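PDB 1K38: beta-lactamase OXA-2 from Salmonella typhimurium, which hydrolyses the beta-lactam ring of penicillins, oxacillin among them, to give substituted beta-amino acids and so confers antibiotic resistance. Local coordinates for residues 11-14 with 15-18; 220-223 with 224-227. One frame throughout, in Å; residues are numbered along the deposited sequence.

How the contacts relate
Contact 1 lies in the short N-terminal helix 11-16 and the turn that ends it. Contact 2 lies in the turn that leads from strand 208-217 into the C-terminal helix 226-238. Their centres are about 14 Å apart, on the same side of the chain's centre. They meet directly. Lys227 NZ lies 3.2 Å from Gln18 O and 3.1 Å from Phe17 O, at best weak hydrogen bonds. The rings of Phe17 and Phe226 also touch. Contact 1 is remote from the catalytic residues. In contact 2, the side chain of Leu225 is about 7 Å from Gly191, a probable substrate-binding residue, and about 10 Å from the predicted nucleophile Ser51.

Contact 1: 11-14 with 15-18; sequences RKFF and SEFQ
Ser15 turns its hydroxyl back along the helix toward Arg11 and Lys12. Its chi1 of 58° sets OG between the backbone N and the carbonyl carbon. Ser15 OG then lies 3.0 Å from Lys12 O and 3.1 Å from Arg11 O, and its single proton could go to either. The backbone N of Ser15 also bonds to Arg11 O, at 2.8 Å and nearly straight. Lys12 O, the other candidate, accepts from Glu16 N at 2.9 Å, the donor lying above the carbonyl plane.

The aromatic side chains are set differently. The Phe17 ring presents its edge to the preceding turn, with Phe17 CD2 3.3 Å from Phe13 O near the ring plane. Glu16 CG lies over one face of this ring, toward the rim. The Glu16 chain is extended, and Glu16 OE1 comes obliquely to the Phe13 ring, 4.3 Å from Phe13 CD1. Lys12 CG lies over one face of the Phe13 ring, again off centre. Phe13 and Phe17 both pack on helix 226-238. Phe14 points to strand 208-217 and stacks on Phe38.

Gln18 has positive phi, and Gln18 N bonds to Ser15 O at 2.9 Å, while Ala19 N turns back to Phe14 O. This is a Schellman motif, the C-terminal cap of helix 11-16.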
loop_
_atom_site.group_PDB
_atom_site.type_symbol
_atom_site.label_atom_id
_atom_site.label_comp_id
_atom_site.label_asym_id
_atom_site.label_seq_id
_atom_site.Cartn_x
_atom_site.Cartn_y
_atom_site.Cartn_z
ATOM N N ARG A 11 -12.936 27.794 7.667
ATOM C CA ARG A 11 -13.383 28.559 6.514
ATOM C C ARG A 11 -12.188 29.247 5.864
ATOM O O ARG A 11 -12.185 29.489 4.659
ATOM C CB ARG A 11 -14.424 29.604 6.927
ATOM C CG ARG A 11 -14.924 30.453 5.768
ATOM C CD ARG A 11 -16.210 31.183 6.120
ATOM N NE ARG A 11 -17.270 30.246 6.482
ATOM C CZ ARG A 11 -18.540 30.584 6.675
ATOM N NH1 ARG A 11 -18.922 31.848 6.539
ATOM N NH2 ARG A 11 -19.431 29.658 7.003
ATOM N N LYS A 12 -11.164 29.546 6.660
ATOM C CA LYS A 12 -9.978 30.212 6.133
ATOM C C LYS A 12 -9.281 29.377 5.069
ATOM O O LYS A 12 -8.676 29.920 4.145
ATOM C CB LYS A 12 -8.989 30.534 7.257
ATOM C CG LYS A 12 -8.358 29.322 7.917
ATOM C CD LYS A 12 -7.325 29.758 8.939
ATOM C CE LYS A 12 -6.728 28.571 9.669
ATOM N NZ LYS A 12 -5.695 29.002 10.654
ATOM N N PHE A 13 -9.360 28.057 5.196
ATOM C CA PHE A 13 -8.732 27.177 4.222
ATOM C C PHE A 13 -9.507 27.183 2.911
ATOM O O PHE A 13 -8.916 27.136 1.833
ATOM C CB PHE A 13 -8.631 25.756 4.778
ATOM C CG PHE A 13 -7.676 25.629 5.935
ATOM C CD1 PHE A 13 -6.315 25.866 5.759
ATOM C CD2 PHE A 13 -8.139 25.295 7.203
ATOM C CE1 PHE A 13 -5.432 25.773 6.831
ATOM C CE2 PHE A 13 -7.267 25.199 8.279
ATOM C CZ PHE A 13 -5.909 25.438 8.095
ATOM N N PHE A 14 -10.832 27.246 2.998
ATOM C CA PHE A 14 -11.650 27.278 1.793
ATOM C C PHE A 14 -11.532 28.636 1.115
ATOM O O PHE A 14 -11.440 28.719 -0.106
ATOM C CB PHE A 14 -13.119 26.989 2.116
ATOM C CG PHE A 14 -13.400 25.541 2.408
ATOM C CD1 PHE A 14 -13.130 25.000 3.658
ATOM C CD2 PHE A 14 -13.913 24.710 1.417
ATOM C CE1 PHE A 14 -13.367 23.647 3.920
ATOM C CE2 PHE A 14 -14.153 23.360 1.668
ATOM C CZ PHE A 14 -13.881 22.827 2.920
ATOM N N SER A 15 -11.525 29.701 1.910
ATOM C CA SER A 15 -11.410 31.044 1.357
ATOM C C SER A 15 -10.028 31.246 0.739
ATOM O O SER A 15 -9.888 31.946 -0.261
ATOM C CB SER A 15 -11.664 32.091 2.447
ATOM O OG SER A 15 -10.756 31.950 3.524
ATOM N N GLU A 16 -9.012 30.623 1.332
ATOM C CA GLU A 16 -7.648 30.733 0.828
ATOM C C GLU A 16 -7.612 30.295 -0.628
ATOM O O GLU A 16 -6.888 30.861 -1.445
ATOM C CB GLU A 16 -6.700 29.853 1.647
ATOM C CG GLU A 16 -5.227 30.062 1.317
ATOM C CD GLU A 16 -4.316 29.084 2.035
ATOM O OE1 GLU A 16 -4.565 28.803 3.225
ATOM O OE2 GLU A 16 -3.344 28.602 1.412
ATOM N N PHE A 17 -8.406 29.279 -0.946
ATOM C CA PHE A 17 -8.470 28.753 -2.299
ATOM C C PHE A 17 -9.766 29.138 -2.997
ATOM O O PHE A 17 -10.172 28.497 -3.968
ATOM C CB PHE A 17 -8.304 27.232 -2.260
ATOM C CG PHE A 17 -6.951 26.797 -1.787
ATOM C CD1 PHE A 17 -5.840 26.915 -2.620
ATOM C CD2 PHE A 17 -6.768 26.328 -0.492
ATOM C CE1 PHE A 17 -4.570 26.575 -2.168
ATOM C CE2 PHE A 17 -5.499 25.985 -0.029
ATOM C CZ PHE A 17 -4.399 26.110 -0.873
ATOM N N GLN A 18 -10.402 30.196 -2.497
ATOM C CA GLN A 18 -11.647 30.701 -3.060
ATOM C C GLN A 18 -12.567 29.558 -3.471
ATOM O O GLN A 18 -12.993 29.467 -4.621
ATOM C CB GLN A 18 -11.343 31.594 -4.265
ATOM C CG GLN A 18 -10.478 32.801 -3.919
ATOM C CD GLN A 18 -10.026 33.570 -5.143
ATOM O OE1 GLN A 18 -9.313 33.041 -5.993
ATOM N NE2 GLN A 18 -10.438 34.829 -5.236
#

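Contact 2: 220-223 with 224-227; sequences NRMD and DLFK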
loop_
_atom_site.group_PDB
_atom_site.type_symbol
_atom_site.label_atom_id
_atom_site.label_comp_id
_atom_site.label_asym_id
_atom_site.label_seq_id
_atom_site.Cartn_x
_atom_site.Cartn_y
_atom_site.Cartn_z
ATOM N N ASN A 220 -15.220 26.891 -11.911
ATOM C CA ASN A 220 -14.171 27.090 -12.903
ATOM C C ASN A 220 -13.779 25.764 -13.547
ATOM O O ASN A 220 -12.733 25.650 -14.186
ATOM C CB ASN A 220 -12.962 27.761 -12.260
ATOM C CG ASN A 220 -13.323 29.069 -11.591
ATOM O OD1 ASN A 220 -13.849 29.983 -12.229
ATOM N ND2 ASN A 220 -13.051 29.166 -10.295
ATOM N N ARG A 221 -14.638 24.765 -13.361
ATOM C CA ARG A 221 -14.444 23.439 -13.930
ATOM C C ARG A 221 -13.063 22.847 -13.638
ATOM O O ARG A 221 -12.677 22.720 -12.478
ATOM C CB ARG A 221 -14.703 23.496 -15.439
ATOM C CG ARG A 221 -16.002 24.225 -15.822
ATOM C CD ARG A 221 -17.247 23.580 -15.210
ATOM N NE ARG A 221 -18.465 24.287 -15.609
ATOM C CZ ARG A 221 -19.689 23.982 -15.187
ATOM N NH1 ARG A 221 -19.878 22.974 -14.344
ATOM N NH2 ARG A 221 -20.731 24.688 -15.609
ATOM N N MET A 222 -12.318 22.488 -14.678
ATOM C CA MET A 222 -10.993 21.897 -14.486
ATOM C C MET A 222 -10.034 22.742 -13.651
ATOM O O MET A 222 -9.222 22.201 -12.899
ATOM C CB MET A 222 -10.339 21.587 -15.836
ATOM C CG MET A 222 -11.022 20.479 -16.622
ATOM S SD MET A 222 -9.859 19.196 -17.141
ATOM C CE MET A 222 -10.088 18.013 -15.822
ATOM N N ASP A 223 -10.124 24.062 -13.781
ATOM C CA ASP A 223 -9.247 24.961 -13.043
ATOM C C ASP A 223 -9.429 24.918 -11.526
ATOM O O ASP A 223 -8.594 25.436 -10.790
ATOM C CB ASP A 223 -9.427 26.404 -13.529
ATOM C CG ASP A 223 -9.017 26.588 -14.981
ATOM O OD1 ASP A 223 -7.938 26.088 -15.365
ATOM O OD2 ASP A 223 -9.768 27.242 -15.735
ATOM N N ASP A 224 -10.516 24.306 -11.056
ATOM C CA ASP A 224 -10.764 24.214 -9.614
ATOM C C ASP A 224 -10.335 22.880 -9.011
ATOM O O ASP A 224 -10.272 22.746 -7.794
ATOM C CB ASP A 224 -12.252 24.397 -9.287
ATOM C CG ASP A 224 -12.719 25.826 -9.426
ATOM O OD1 ASP A 224 -11.874 26.742 -9.358
ATOM O OD2 ASP A 224 -13.947 26.027 -9.580
ATOM N N LEU A 225 -10.035 21.900 -9.855
ATOM C CA LEU A 225 -9.681 20.578 -9.356
ATOM C C LEU A 225 -8.501 20.511 -8.392
ATOM O O LEU A 225 -8.514 19.704 -7.465
ATOM C CB LEU A 225 -9.470 19.618 -10.531
ATOM C CG LEU A 225 -10.722 19.479 -11.412
ATOM C CD1 LEU A 225 -10.507 18.390 -12.438
ATOM C CD2 LEU A 225 -11.943 19.157 -10.550
ATOM N N PHE A 226 -7.493 21.360 -8.580
ATOM C CA PHE A 226 -6.342 21.328 -7.681
ATOM C C PHE A 226 -6.733 21.681 -6.247
ATOM O O PHE A 226 -6.049 21.303 -5.296
ATOM C CB PHE A 226 -5.247 22.299 -8.151
ATOM C CG PHE A 226 -5.525 23.740 -7.818
ATOM C CD1 PHE A 226 -6.410 24.496 -8.588
ATOM C CD2 PHE A 226 -4.919 24.336 -6.713
ATOM C CE1 PHE A 226 -6.684 25.825 -8.260
ATOM C CE2 PHE A 226 -5.190 25.664 -6.379
ATOM C CZ PHE A 226 -6.074 26.405 -7.156
ATOM N N LYS A 227 -7.837 22.405 -6.097
ATOM C CA LYS A 227 -8.306 22.836 -4.785
ATOM C C LYS A 227 -8.730 21.692 -3.876
ATOM O O LYS A 227 -8.713 21.830 -2.654
ATOM C CB LYS A 227 -9.473 23.814 -4.944
ATOM C CG LYS A 227 -9.130 25.036 -5.776
ATOM C CD LYS A 227 -10.341 25.924 -5.944
ATOM C CE LYS A 227 -10.011 27.149 -6.781
ATOM N NZ LYS A 227 -11.162 28.090 -6.829
HETATM O O HOH W 1 -6.899 22.294 -11.289
HETATM O O HOH W 2 -9.625 28.230 -10.499
#
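This is a local turn contact at the entry to the C-terminal helix 226-238, where Asp224 folds back on Asn220 in the loop after strand 208-217. The Asp224 carboxylate takes a separate bond from Asn220 on each oxygen. The backbone N of Asn220 donates to Asp224 OD2 at 2.8 Å, from well above the carboxylate plane. ND2 of Asn220 donates to Asp224 OD1 at 2.9 Å, with OD1 in the amide plane and using its syn lone pair. The amide and carboxylate planes are 72° apart. Chi1 of -56° keeps the Asn220 amide beside its own backbone N, and both donors therefore face the same carboxylate.

Asp224 OD1 has two further partners. Through an extended chain Lys227 NZ forms a salt bridge with Asp224 OD1, at 3.0 Å, from above the carboxylate plane. A water also donates to OD1. These bonds fix the rotation of the buried carboxylate, and the lysine would be expected to favour its charged form.

The amides of Asp223, Asp224, Leu225 and Lys227 each bond to the carbonyl three residues back. This is a run of tight turns leading into the helix, with Arg221 at positive phi in the first. A second water bridges Met222 O and Phe226 N. Met222 CE presses tightly on Leu225 CD1, at 3.4 Å. The Phe226 ring turns its edge to Asp223 O, 3.2 Å from Phe226 CE1.

Arg221, Met222 and Leu225 pack against Trp192 of strand 184-192, and Arg221 NH1 bonds to Gly194 O. Phe226 touches Phe17, and Lys227 NZ makes weak hydrogen bonds to Phe17 O and Gln18 O, just after helix 11-16.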